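Local coordinates for adenylate cyclase-like protein (Chlamydia trachomatis, PDB 4QO6), which is a structural component of the type III secretion system's inner-membrane ring, here represented by part of its periplasmic region, at residues N79-K84 / A117-L122; G99-S104 / L122-L127. All blocks are in the same frame, centred on the assembly; numbering follows the deposited sequence.

Interaction 1: residues N79-K84 / A117-L122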
loop_
_atom_site.group_PDB
_atom_site.type_symbol
_atom_site.label_atom_id
_atom_site.label_comp_id
_atom_site.label_asym_id
_atom_site.label_seq_id
_atom_site.Cartn_x
_atom_site.Cartn_y
_atom_site.Cartn_z
ATOM N N ASN A 79 -3.243 4.609 12.465
ATOM C CA ASN A 79 -2.884 3.205 12.597
ATOM C C ASN A 79 -3.332 2.674 13.898
ATOM O O ASN A 79 -3.678 1.501 13.970
ATOM C CB ASN A 79 -1.355 2.972 12.483
ATOM C CG ASN A 79 -0.872 3.145 11.070
ATOM O OD1 ASN A 79 -1.701 3.137 10.151
ATOM N ND2 ASN A 79 0.479 3.351 10.867
ATOM N N ILE A 80 -3.295 3.514 14.942
ATOM C CA ILE A 80 -3.834 3.089 16.243
ATOM C C ILE A 80 -5.359 2.821 16.074
ATOM O O ILE A 80 -5.855 1.805 16.566
ATOM C CB ILE A 80 -3.528 4.096 17.375
ATOM C CG1 ILE A 80 -2.050 4.078 17.746
ATOM C CG2 ILE A 80 -4.361 3.813 18.608
ATOM C CD1 ILE A 80 -1.641 5.222 18.683
ATOM N N LEU A 81 -6.097 3.675 15.352
ATOM C CA LEU A 81 -7.562 3.450 15.217
ATOM C C LEU A 81 -7.854 2.206 14.422
ATOM O O LEU A 81 -8.794 1.491 14.723
ATOM C CB LEU A 81 -8.276 4.593 14.528
ATOM C CG LEU A 81 -8.219 5.928 15.258
ATOM C CD1 LEU A 81 -8.891 7.034 14.434
ATOM C CD2 LEU A 81 -8.853 5.762 16.641
ATOM N N LEU A 82 -7.092 1.983 13.359
ATOM C CA LEU A 82 -7.368 0.850 12.492
ATOM C C LEU A 82 -7.088 -0.473 13.218
ATOM O O LEU A 82 -7.817 -1.446 13.016
ATOM C CB LEU A 82 -6.558 0.940 11.232
ATOM C CG LEU A 82 -6.898 2.086 10.281
ATOM C CD1 LEU A 82 -5.716 2.298 9.345
ATOM C CD2 LEU A 82 -8.186 1.800 9.508
ATOM N N SER A 83 -6.071 -0.454 14.090
ATOM C CA SER A 83 -5.559 -1.608 14.854
ATOM C C SER A 83 -6.619 -2.153 15.782
ATOM O O SER A 83 -6.637 -3.295 16.041
ATOM C CB SER A 83 -4.333 -1.212 15.720
ATOM O OG SER A 83 -4.676 -0.492 16.968
ATOM N N LYS A 84 -7.459 -1.281 16.316
ATOM C CA LYS A 84 -8.547 -1.618 17.219
ATOM C C LYS A 84 -9.809 -2.053 16.506
ATOM O O LYS A 84 -10.790 -2.398 17.137
ATOM C CB LYS A 84 -8.880 -0.368 18.030
ATOM C CG LYS A 84 -7.844 -0.105 19.101
ATOM C CD LYS A 84 -7.968 1.244 19.787
ATOM C CE LYS A 84 -6.995 1.303 20.970
ATOM N NZ LYS A 84 -5.664 0.630 20.735
ATOM N N ALA A 117 -13.747 3.065 3.257
ATOM C CA ALA A 117 -13.880 4.418 2.725
ATOM C C ALA A 117 -14.801 5.262 3.614
ATOM O O ALA A 117 -14.446 6.409 3.971
ATOM C CB ALA A 117 -14.408 4.375 1.306
ATOM N N ASP A 118 -15.954 4.673 4.002
ATOM C CA ASP A 118 -16.856 5.282 4.997
ATOM C C ASP A 118 -16.110 5.585 6.285
ATOM O O ASP A 118 -16.255 6.662 6.850
ATOM C CB ASP A 118 -17.992 4.335 5.431
ATOM C CG ASP A 118 -18.910 3.934 4.302
ATOM O OD1 ASP A 118 -18.957 4.663 3.266
ATOM O OD2 ASP A 118 -19.605 2.876 4.483
ATOM N N TYR A 119 -15.397 4.589 6.792
ATOM C CA TYR A 119 -14.654 4.754 8.030
ATOM C C TYR A 119 -13.685 5.974 7.936
ATOM O O TYR A 119 -13.657 6.850 8.820
ATOM C CB TYR A 119 -13.927 3.463 8.346
ATOM C CG TYR A 119 -13.282 3.475 9.667
ATOM C CD1 TYR A 119 -14.021 3.247 10.821
ATOM C CD2 TYR A 119 -11.922 3.740 9.793
ATOM C CE1 TYR A 119 -13.424 3.300 12.075
ATOM C CE2 TYR A 119 -11.335 3.808 11.042
ATOM C CZ TYR A 119 -12.077 3.583 12.169
ATOM O OH TYR A 119 -11.453 3.662 13.397
ATOM N N LEU A 120 -12.893 6.024 6.858
ATOM C CA LEU A 120 -11.874 7.070 6.676
ATOM C C LEU A 120 -12.552 8.417 6.505
ATOM O O LEU A 120 -12.023 9.470 6.927
ATOM C CB LEU A 120 -11.038 6.769 5.439
ATOM C CG LEU A 120 -10.095 5.565 5.520
ATOM C CD1 LEU A 120 -9.591 5.176 4.157
ATOM C CD2 LEU A 120 -8.911 5.861 6.433
ATOM N N ASN A 121 -13.762 8.372 5.919
ATOM C CA ASN A 121 -14.610 9.570 5.836
ATOM C C ASN A 121 -14.942 10.199 7.142
ATOM O O ASN A 121 -14.958 11.411 7.233
ATOM C CB ASN A 121 -15.930 9.298 5.137
ATOM C CG ASN A 121 -15.997 9.963 3.804
ATOM O OD1 ASN A 121 -16.068 11.214 3.690
ATOM N ND2 ASN A 121 -15.950 9.146 2.775
ATOM N N LEU A 122 -15.223 9.358 8.133
ATOM C CA LEU A 122 -15.596 9.800 9.464
ATOM C C LEU A 122 -14.397 10.144 10.371
ATOM O O LEU A 122 -14.554 10.905 11.282
ATOM C CB LEU A 122 -16.453 8.710 10.093
ATOM C CG LEU A 122 -17.886 8.613 9.536
ATOM C CD1 LEU A 122 -18.568 7.388 10.101
ATOM C CD2 LEU A 122 -18.687 9.870 9.854
#
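Y119 reaches from helix 110-123 and lays its phenol against L81 and L82 of 79-84, its OH meeting L81 while its ring carbon CE2 meets L82. CG of Y119 sits anti to the backbone N (chi1 -173°), which carries the ring off helix 110-123 toward its neighbour. At the end of the ring, OH comes within 3.5 Å of L81 CB, with L81 O a little farther at 3.7 Å; no hydrogen bond joins the two segments. One bond back from the carbon that bears the hydroxyl, Y119 CE2 lies 4.0 Å from L82 CD2, the methyl approaching at a slant. Helices 71-83 and 110-123 are the two helices of the periplasmic PD2 domain, a BON-clan module in which they pack beside a three-stranded mixed sheet. The contact falls near the C-terminal ends of both, where the segments' closest CA atoms, those of L82 and Y119, are still 9.4 Å apart, so a long side chain does the bridging. F88 touches both L82 and the Y119 ring, N85 also meets Y119, and H123 stacks on that ring from its own helix.

Interaction 2: residues G99-S104 / L122-L127; sequences GIFVIS and LHFNYL
F101, on the central strand of the sheet, loses the most surface in this contact, and it meets two aromatic residues from the chain that follows helix 110-123. F124 drives its ring edge at the face of F101 in a T-shaped pair: the planes stand at 87° and the centroids are 5.4 Å apart. Its leading atom is CZ, which lies over the face but toward the rim, 3.8 Å from F101 CG. With chi1 at -166°, the F124 side chain leaves the backbone on the side away from its N and runs toward the strand. Y126 meets F101 differently. Its CB is 4.0 Å from F101 CE2, whereas the two rings, inclined by only 23°, are slid so far apart that they barely overlap. This aromatic cluster lies inside the beta-alpha-beta unit formed by strand 100-107, helix 110-123 and strand 130-136, at the turn where the chain leaves the helix for the next parallel strand. F124 is the first residue there to abandon helical backbone angles. One face of its ring also receives the backbone N of Y126, 3.6 Å above the plane, so the loop folds over the same ring that it sends to the sheet. V74 of helix 71-83 touches both phenylalanines.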
loop_
_atom_site.group_PDB
_atom_site.type_symbol
_atom_site.label_atom_id
_atom_site.label_comp_id
_atom_site.label_asym_id
_atom_site.label_seq_id
_atom_site.Cartn_x
_atom_site.Cartn_y
_atom_site.Cartn_z
ATOM N N GLY A 99 2.768 15.802 3.189
ATOM C CA GLY A 99 1.544 16.051 2.490
ATOM C C GLY A 99 1.024 14.929 1.610
ATOM O O GLY A 99 -0.002 15.118 0.991
ATOM N N ILE A 100 1.656 13.767 1.589
ATOM C CA ILE A 100 1.138 12.616 0.827
ATOM C C ILE A 100 0.951 11.462 1.808
ATOM O O ILE A 100 1.933 11.057 2.463
ATOM C CB ILE A 100 2.117 12.078 -0.255
ATOM C CG1 ILE A 100 2.614 13.154 -1.238
ATOM C CG2 ILE A 100 1.458 10.981 -1.060
ATOM C CD1 ILE A 100 1.531 13.853 -2.030
ATOM N N PHE A 101 -0.294 10.943 1.896
ATOM C CA PHE A 101 -0.603 9.771 2.722
ATOM C C PHE A 101 -0.992 8.573 1.823
ATOM O O PHE A 101 -1.706 8.744 0.825
ATOM C CB PHE A 101 -1.742 10.065 3.721
ATOM C CG PHE A 101 -1.380 11.118 4.731
ATOM C CD1 PHE A 101 -0.624 10.800 5.840
ATOM C CD2 PHE A 101 -1.674 12.407 4.507
ATOM C CE1 PHE A 101 -0.242 11.748 6.736
ATOM C CE2 PHE A 101 -1.338 13.358 5.422
ATOM C CZ PHE A 101 -0.610 13.029 6.523
ATOM N N VAL A 102 -0.532 7.374 2.220
ATOM C CA VAL A 102 -0.707 6.142 1.474
ATOM C C VAL A 102 -1.295 5.093 2.406
ATOM O O VAL A 102 -0.767 4.871 3.491
ATOM C CB VAL A 102 0.634 5.608 0.953
ATOM C CG1 VAL A 102 0.437 4.274 0.234
ATOM C CG2 VAL A 102 1.284 6.615 -0.002
ATOM N N ILE A 103 -2.407 4.490 2.001
ATOM C CA ILE A 103 -3.104 3.480 2.796
ATOM C C ILE A 103 -2.918 2.148 2.045
ATOM O O ILE A 103 -3.179 2.071 0.830
ATOM C CB ILE A 103 -4.617 3.842 3.019
ATOM C CG1 ILE A 103 -5.342 2.790 3.860
ATOM C CG2 ILE A 103 -5.398 3.964 1.730
ATOM C CD1 ILE A 103 -5.248 3.088 5.324
ATOM N N SER A 104 -2.502 1.093 2.759
ATOM C CA SER A 104 -2.103 -0.148 2.083
ATOM C C SER A 104 -2.490 -1.340 2.902
ATOM O O SER A 104 -2.770 -1.198 4.072
ATOM C CB SER A 104 -0.583 -0.147 1.808
ATOM O OG SER A 104 0.080 -0.154 3.045
ATOM N N LEU A 122 -15.223 9.358 8.133
ATOM C CA LEU A 122 -15.596 9.800 9.464
ATOM C C LEU A 122 -14.397 10.144 10.371
ATOM O O LEU A 122 -14.554 10.905 11.282
ATOM C CB LEU A 122 -16.453 8.710 10.093
ATOM C CG LEU A 122 -17.886 8.613 9.536
ATOM C CD1 LEU A 122 -18.568 7.388 10.101
ATOM C CD2 LEU A 122 -18.687 9.870 9.854
ATOM N N HIS A 123 -13.202 9.608 10.077
ATOM C CA HIS A 123 -12.042 9.664 10.989
ATOM C C HIS A 123 -10.804 10.379 10.472
ATOM O O HIS A 123 -10.028 10.829 11.270
ATOM C CB HIS A 123 -11.655 8.236 11.438
ATOM C CG HIS A 123 -12.732 7.559 12.231
ATOM N ND1 HIS A 123 -12.933 7.809 13.573
ATOM C CD2 HIS A 123 -13.727 6.718 11.851
ATOM C CE1 HIS A 123 -13.980 7.122 13.988
ATOM N NE2 HIS A 123 -14.490 6.464 12.964
ATOM N N PHE A 124 -10.609 10.488 9.159
ATOM C CA PHE A 124 -9.367 11.006 8.614
ATOM C C PHE A 124 -9.525 12.450 8.113
ATOM O O PHE A 124 -10.391 12.705 7.319
ATOM C CB PHE A 124 -8.872 10.114 7.472
ATOM C CG PHE A 124 -7.438 10.379 7.080
ATOM C CD1 PHE A 124 -6.459 10.422 8.018
ATOM C CD2 PHE A 124 -7.094 10.637 5.782
ATOM C CE1 PHE A 124 -5.123 10.673 7.680
ATOM C CE2 PHE A 124 -5.774 10.889 5.433
ATOM C CZ PHE A 124 -4.786 10.882 6.382
ATOM N N ASN A 125 -8.633 13.350 8.538
ATOM C CA ASN A 125 -8.675 14.769 8.157
ATOM C C ASN A 125 -7.990 15.165 6.870
ATOM O O ASN A 125 -7.987 16.330 6.528
ATOM C CB ASN A 125 -8.077 15.656 9.251
ATOM C CG ASN A 125 -8.979 15.799 10.450
ATOM O OD1 ASN A 125 -10.199 15.964 10.320
ATOM N ND2 ASN A 125 -8.383 15.740 11.644
ATOM N N TYR A 126 -7.387 14.236 6.144
ATOM C CA TYR A 126 -6.665 14.586 4.925
ATOM C C TYR A 126 -6.937 13.708 3.731
ATOM O O TYR A 126 -6.012 13.289 3.057
ATOM C CB TYR A 126 -5.167 14.602 5.239
ATOM C CG TYR A 126 -4.821 15.561 6.374
ATOM C CD1 TYR A 126 -4.703 16.901 6.153
ATOM C CD2 TYR A 126 -4.556 15.087 7.649
ATOM C CE1 TYR A 126 -4.379 17.788 7.175
ATOM C CE2 TYR A 126 -4.205 15.953 8.680
ATOM C CZ TYR A 126 -4.131 17.301 8.426
ATOM O OH TYR A 126 -3.859 18.118 9.473
ATOM N N LEU A 127 -8.192 13.403 3.487
ATOM C CA LEU A 127 -8.631 12.580 2.344
ATOM C C LEU A 127 -8.185 13.060 1.009
ATOM O O LEU A 127 -7.959 12.263 0.134
ATOM C CB LEU A 127 -10.187 12.517 2.282
ATOM C CG LEU A 127 -10.814 11.638 3.396
ATOM C CD1 LEU A 127 -12.305 11.911 3.531
ATOM C CD2 LEU A 127 -10.594 10.164 3.103
#

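Interactions 1 and 2 lie in the same PD2 domain, their centres about 10 Å apart, and illustrate how one helix can serve two neighbours. Helix 110-123 supplies Y119 to helix 71-83 in the first and leads into the loop that meets strand 100-107 in the second; the two segments on this side overlap at L122, which touches neither partner. The two sites also touch directly. L82 CD1 lies 4.1 Å from I103 CD1, linking helix 71-83 to strand 100-107, and N121 OD1 is 3.8 Å from L127 CD1 beside the helix end. A PEG molecule, probably from the crystallisation liquor, lies about 4 Å from the L82 side chain, by interaction 1.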